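PDB 6IDP: MATE family efflux transporter from Vibrio cholerae, which probably exports drugs and other toxic compounds from the cell, as a multidrug transporter of the MATE family whose conformation changes in an H+-dependent way. Local coordinates for residues Gln64-Gly68 and Gly144-Phe149; His235-Pro239 and Asn374-Tyr380. One frame throughout, in Å; residues are numbered along the deposited sequence.

Contact 1: Gln64-Gly68 and Gly144-Phe149; sequences QVGLG and GAMLYF. With OLC ((2R)-2,3-dihydroxypropyl (9Z)-octadec-9-enoate), chain B.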
loop_
_atom_site.group_PDB
_atom_site.type_symbol
_atom_site.label_atom_id
_atom_site.label_comp_id
_atom_site.label_asym_id
_atom_site.label_seq_id
_atom_site.Cartn_x
_atom_site.Cartn_y
_atom_site.Cartn_z
ATOM N N GLN A 64 9.459 0.590 3.220
ATOM C CA GLN A 64 9.720 0.976 1.839
ATOM C C GLN A 64 8.619 1.887 1.290
ATOM O O GLN A 64 8.885 2.748 0.450
ATOM C CB GLN A 64 9.887 -0.263 0.948
ATOM C CG GLN A 64 8.597 -0.962 0.551
ATOM C CD GLN A 64 8.848 -2.220 -0.258
ATOM O OE1 GLN A 64 9.476 -3.164 0.220
ATOM N NE2 GLN A 64 8.360 -2.238 -1.489
ATOM N N VAL A 65 7.390 1.708 1.769
ATOM C CA VAL A 65 6.291 2.568 1.343
ATOM C C VAL A 65 6.477 3.966 1.930
ATOM O O VAL A 65 6.301 4.966 1.233
ATOM C CB VAL A 65 4.918 1.994 1.750
ATOM C CG1 VAL A 65 3.830 3.047 1.611
ATOM C CG2 VAL A 65 4.585 0.784 0.891
ATOM N N GLY A 66 6.855 4.024 3.205
ATOM C CA GLY A 66 7.160 5.282 3.862
ATOM C C GLY A 66 8.219 6.101 3.141
ATOM O O GLY A 66 8.100 7.322 3.036
ATOM N N LEU A 67 9.255 5.434 2.638
ATOM C CA LEU A 67 10.297 6.119 1.876
ATOM C C LEU A 67 9.789 6.517 0.494
ATOM O O LEU A 67 10.151 7.574 -0.026
ATOM C CB LEU A 67 11.548 5.245 1.749
ATOM C CG LEU A 67 12.694 5.837 0.919
ATOM C CD1 LEU A 67 13.089 7.220 1.430
ATOM C CD2 LEU A 67 13.899 4.909 0.906
ATOM N N GLY A 68 8.954 5.671 -0.100
ATOM C CA GLY A 68 8.363 5.971 -1.394
ATOM C C GLY A 68 7.481 7.209 -1.347
ATOM O O GLY A 68 7.505 8.039 -2.261
ATOM N N GLY A 144 13.033 -6.342 -3.936
ATOM C CA GLY A 144 11.719 -5.761 -4.144
ATOM C C GLY A 144 11.636 -4.316 -3.691
ATOM O O GLY A 144 11.014 -3.483 -4.351
ATOM N N ALA A 145 12.268 -4.021 -2.559
ATOM C CA ALA A 145 12.305 -2.664 -2.028
ATOM C C ALA A 145 13.027 -1.721 -2.988
ATOM O O ALA A 145 12.569 -0.607 -3.228
ATOM C CB ALA A 145 12.975 -2.648 -0.664
ATOM N N MET A 146 14.151 -2.183 -3.534
ATOM C CA MET A 146 14.947 -1.389 -4.464
ATOM C C MET A 146 14.199 -1.095 -5.758
ATOM O O MET A 146 14.258 0.023 -6.272
ATOM C CB MET A 146 16.265 -2.095 -4.785
ATOM C CG MET A 146 17.201 -2.228 -3.606
ATOM S SD MET A 146 17.539 -0.650 -2.807
ATOM C CE MET A 146 18.203 0.302 -4.175
ATOM N N LEU A 147 13.518 -2.106 -6.292
ATOM C CA LEU A 147 12.694 -1.918 -7.480
ATOM C C LEU A 147 11.600 -0.894 -7.187
ATOM O O LEU A 147 11.301 -0.037 -8.017
ATOM C CB LEU A 147 12.084 -3.246 -7.938
ATOM C CG LEU A 147 11.234 -3.231 -9.212
ATOM C CD1 LEU A 147 12.023 -2.659 -10.381
ATOM C CD2 LEU A 147 10.730 -4.626 -9.546
ATOM N N TYR A 148 11.023 -0.981 -5.991
ATOM C CA TYR A 148 9.981 -0.052 -5.575
ATOM C C TYR A 148 10.510 1.381 -5.476
ATOM O O TYR A 148 9.804 2.333 -5.814
ATOM C CB TYR A 148 9.377 -0.485 -4.234
ATOM C CG TYR A 148 8.211 0.378 -3.798
ATOM C CD1 TYR A 148 6.938 0.166 -4.311
ATOM C CD2 TYR A 148 8.382 1.408 -2.879
ATOM C CE1 TYR A 148 5.868 0.952 -3.924
ATOM C CE2 TYR A 148 7.316 2.200 -2.485
ATOM C CZ TYR A 148 6.062 1.966 -3.011
ATOM O OH TYR A 148 4.996 2.745 -2.624
ATOM N N PHE A 149 11.747 1.530 -5.013
ATOM C CA PHE A 149 12.358 2.850 -4.898
ATOM C C PHE A 149 12.594 3.463 -6.277
ATOM O O PHE A 149 12.423 4.668 -6.463
ATOM C CB PHE A 149 13.673 2.775 -4.113
ATOM C CG PHE A 149 13.508 2.303 -2.693
ATOM C CD1 PHE A 149 12.373 2.628 -1.964
ATOM C CD2 PHE A 149 14.488 1.524 -2.090
ATOM C CE1 PHE A 149 12.222 2.189 -0.656
ATOM C CE2 PHE A 149 14.338 1.078 -0.786
ATOM C CZ PHE A 149 13.210 1.413 -0.068
HETATM C C18 OLC B . 7.382 -4.503 -7.639
HETATM C C10 OLC B . 3.042 -2.397 -2.510
HETATM C C9 OLC B . 2.158 -1.385 -2.632
HETATM C C17 OLC B . 7.453 -3.773 -6.316
HETATM C C11 OLC B . 4.429 -2.139 -1.965
HETATM C C8 OLC B . 2.543 0.020 -2.227
HETATM C C16 OLC B . 8.132 -4.652 -5.287
HETATM C C12 OLC B . 5.277 -3.385 -2.109
HETATM C C15 OLC B . 7.578 -4.363 -3.908
HETATM C C13 OLC B . 5.170 -3.911 -3.524
HETATM C C14 OLC B . 6.208 -4.989 -3.757
HETATM O O HOH W 1 4.900 4.826 -1.380
#

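Contact 2: His235-Pro239 and Asn374-Tyr380; sequences HIMGP and NALGKSY. With OLC ((2R)-2,3-dihydroxypropyl (9Z)-octadec-9-enoate), chain S.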
loop_
_atom_site.group_PDB
_atom_site.type_symbol
_atom_site.label_atom_id
_atom_site.label_comp_id
_atom_site.label_asym_id
_atom_site.label_seq_id
_atom_site.Cartn_x
_atom_site.Cartn_y
_atom_site.Cartn_z
ATOM N N HIS A 235 11.212 14.210 7.303
ATOM C CA HIS A 235 10.014 14.902 7.769
ATOM C C HIS A 235 8.733 14.221 7.292
ATOM O O HIS A 235 7.703 14.277 7.965
ATOM C CB HIS A 235 10.026 16.360 7.303
ATOM C CG HIS A 235 8.759 17.099 7.605
ATOM N ND1 HIS A 235 8.394 17.457 8.886
ATOM C CD2 HIS A 235 7.770 17.543 6.793
ATOM C CE1 HIS A 235 7.235 18.092 8.848
ATOM N NE2 HIS A 235 6.835 18.157 7.592
ATOM N N ILE A 236 8.800 13.592 6.123
ATOM C CA ILE A 236 7.652 12.886 5.573
ATOM C C ILE A 236 7.698 11.418 5.971
ATOM O O ILE A 236 6.705 10.847 6.419
ATOM C CB ILE A 236 7.602 12.972 4.033
ATOM C CG1 ILE A 236 7.757 14.418 3.554
ATOM C CG2 ILE A 236 6.315 12.352 3.512
ATOM C CD1 ILE A 236 6.487 15.231 3.628
ATOM N N MET A 237 8.874 10.823 5.810
ATOM C CA MET A 237 9.067 9.392 5.989
ATOM C C MET A 237 8.768 8.912 7.407
ATOM O O MET A 237 8.198 7.834 7.595
ATOM C CB MET A 237 10.498 9.020 5.605
ATOM C CG MET A 237 10.849 7.569 5.845
ATOM S SD MET A 237 12.504 7.184 5.260
ATOM C CE MET A 237 13.426 8.546 5.967
ATOM N N GLY A 238 9.160 9.707 8.397
ATOM C CA GLY A 238 8.888 9.391 9.789
ATOM C C GLY A 238 7.415 9.140 10.068
ATOM O O GLY A 238 7.031 8.020 10.399
ATOM N N PRO A 239 6.582 10.187 9.939
ATOM C CA PRO A 239 5.132 10.064 10.131
ATOM C C PRO A 239 4.483 9.061 9.178
ATOM O O PRO A 239 3.521 8.396 9.561
ATOM C CB PRO A 239 4.622 11.481 9.850
ATOM C CG PRO A 239 5.777 12.361 10.166
ATOM C CD PRO A 239 6.990 11.589 9.738
ATOM N N ASN A 374 0.267 14.186 2.554
ATOM C CA ASN A 374 1.684 13.868 2.400
ATOM C C ASN A 374 2.297 14.570 1.188
ATOM O O ASN A 374 3.418 15.077 1.255
ATOM C CB ASN A 374 1.889 12.354 2.274
ATOM C CG ASN A 374 1.841 11.637 3.614
ATOM O OD1 ASN A 374 2.386 12.115 4.608
ATOM N ND2 ASN A 374 1.194 10.475 3.641
ATOM N N ALA A 375 1.554 14.590 0.084
ATOM C CA ALA A 375 2.026 15.200 -1.157
ATOM C C ALA A 375 2.283 16.697 -0.996
ATOM O O ALA A 375 3.129 17.265 -1.686
ATOM C CB ALA A 375 1.024 14.957 -2.275
ATOM N N LEU A 376 1.548 17.325 -0.082
ATOM C CA LEU A 376 1.708 18.746 0.205
ATOM C C LEU A 376 2.745 18.996 1.298
ATOM O O LEU A 376 2.933 20.127 1.735
ATOM C CB LEU A 376 0.369 19.362 0.618
ATOM C CG LEU A 376 -0.737 19.430 -0.437
ATOM C CD1 LEU A 376 -2.074 19.740 0.217
ATOM C CD2 LEU A 376 -0.404 20.469 -1.503
ATOM N N GLY A 377 3.405 17.937 1.750
ATOM C CA GLY A 377 4.418 18.064 2.782
ATOM C C GLY A 377 3.842 18.173 4.183
ATOM O O GLY A 377 4.564 18.442 5.143
ATOM N N LYS A 378 2.534 17.963 4.300
ATOM C CA LYS A 378 1.866 17.982 5.597
ATOM C C LYS A 378 1.731 16.564 6.141
ATOM O O LYS A 378 0.634 16.010 6.204
ATOM C CB LYS A 378 0.501 18.656 5.478
ATOM C CG LYS A 378 0.579 20.073 4.927
ATOM C CD LYS A 378 -0.799 20.640 4.635
ATOM C CE LYS A 378 -0.702 22.013 3.984
ATOM N NZ LYS A 378 -0.028 23.012 4.862
ATOM N N SER A 379 2.861 15.985 6.534
ATOM C CA SER A 379 2.909 14.579 6.922
ATOM C C SER A 379 2.270 14.314 8.283
ATOM O O SER A 379 1.802 13.211 8.547
ATOM C CB SER A 379 4.358 14.086 6.916
ATOM O OG SER A 379 5.177 14.918 7.717
ATOM N N TYR A 380 2.252 15.327 9.143
ATOM C CA TYR A 380 1.656 15.172 10.464
ATOM C C TYR A 380 0.137 15.293 10.406
ATOM O O TYR A 380 -0.569 14.691 11.215
ATOM C CB TYR A 380 2.243 16.188 11.447
ATOM C CG TYR A 380 3.667 15.865 11.834
ATOM C CD1 TYR A 380 3.938 14.956 12.847
ATOM C CD2 TYR A 380 4.739 16.457 11.178
ATOM C CE1 TYR A 380 5.236 14.651 13.203
ATOM C CE2 TYR A 380 6.042 16.157 11.527
ATOM C CZ TYR A 380 6.285 15.253 12.540
ATOM O OH TYR A 380 7.580 14.951 12.893
HETATM C C18 OLC S . 0.144 7.158 16.688
HETATM C C10 OLC S . -0.413 16.531 15.700
HETATM C C9 OLC S . -0.805 17.534 14.888
HETATM C C17 OLC S . -0.472 8.442 17.203
HETATM C C11 OLC S . -0.006 15.189 15.130
HETATM C C8 OLC S . -0.846 17.339 13.388
HETATM C C16 OLC S . -0.191 9.564 16.227
HETATM C C12 OLC S . 0.518 14.310 16.245
HETATM C C7 OLC S . -1.868 18.277 12.783
HETATM C C15 OLC S . -0.810 10.849 16.733
HETATM C C13 OLC S . -0.541 13.306 16.641
HETATM C C6 OLC S . -1.533 19.701 13.168
HETATM C C14 OLC S . -0.306 12.008 15.900
HETATM O O HOH W 2 9.398 15.317 11.244
#

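Contact 1: Gln64-Gly68 and Gly144-Phe149
Gln-64 reaches across from helix 54-80 and lodges as a knob in the hole formed by Gly-144, Ala-145, Tyr-148 and Phe-149 of helix 124-156. Its CB lies 3.7 Å from Phe-149 CE1. With chi1 at 78°, CG sits between the backbone N and the carbonyl carbon, and from there the chain runs on extended past Tyr-148 CD2. CD then comes up to Ala-145 CA. At the tip the amide divides its two atoms: OE1 lies 3.6 Å from Ala-145 CB, while NE2 rests 3.4 Å from Tyr-148 CB. Gln-64 NE2 also lies 3.3 Å from OLC C15 of the monoolein chain. Amide and Tyr-148 ring planes are turned 48° apart. Farther along, Leu-67 CD2 sits over one face of Phe-149, 3.9 Å from the ring centroid, a CH-pi contact, whereas Gln-64 O meets the ring's edge. Gly-68 brings bare backbone to the Tyr-148 ring, its CA 4.1 Å from CE2. No direct hydrogen bond joins the nearly parallel segments (14° between axes); a water donating to Val-65 O lies doubtfully close to Tyr-148 OH. Otherwise mainly shape and dispersion hold these helices of the first MatE region together, a polar amide laid against hydrocarbon.

Contact 2: His235-Pro239 and Asn374-Tyr380
Ser-379 OG donates to His-235 O over 2.6 Å, and the reason that carbonyl is available lies one turn on: Pro-239 has no N-H to give it, so the helical bond is missing and helix 226-259 kinks there. The hydroxyl takes over as donor from the neighbouring helix. It approaches at a C=O...OG angle of 140° and stands somewhat out of the carbonyl plane, an orientation reached because chi1 of 54° tucks OG between the serine's backbone N and carbonyl carbon. The same oxygen lies over one face of the His-235 imidazole, 3.6 Å from NE2. That NE2 also makes a weak bond to Gly-377 O at 3.4 Å, the acceptor lying near the ring plane. Gly-377, at positive phi, closes helix 360-375 in a Schellman motif, and Ile-236 CD1 packs 3.6 Å from its CA.

Farther along the helix, Pro-239 CG sits over a face of the Tyr-380 ring, 3.9 Å from the centroid, as a CH-pi contact. His-235 CE1 comes to the edge of that ring, 3.5 Å from Tyr-380 CE2, with the two ring planes 55° apart. A water lies between the Tyr-380 hydroxyl and His-235 ND1, its link to the histidine weak. Tyr-380 also borders lipid, its O lying 3.4 Å from C8 of a monoolein chain. Helix 54-80 covers the buried flank, with Ala-70 against Ile-236 and Ile-69 against Asn-374. The chemistry thus ties the proline kink to the turn between helices 360-375 and 379-435: a short serine bond satisfies the carbonyl that proline bypasses, the imidazole lies over the serine hydroxyl, and Tyr-380 packs beside it on Pro-239 at the more exposed end.

Overall arrangement
Contact 1 is the core contact, its centre about 11 Å from the centre of the chain and almost wholly buried; the centre of contact 2 is about 16 Å from the centre of the chain, and it includes two exposed residues, His-235 and Tyr-380. They share no helix, yet helix 54-80 packs on helix 226-259 where Leu-67 CD1 meets Met-237 SD at 3.9 Å. Contact 1 joins two unbroken helices running side by side and relies on close fit, while contact 2 joins a kinked helix to an interhelical turn, where a carbonyl left without its helical donor by proline takes a hydroxyl instead. Each meets its own monoolein molecule, as suits a membrane protein.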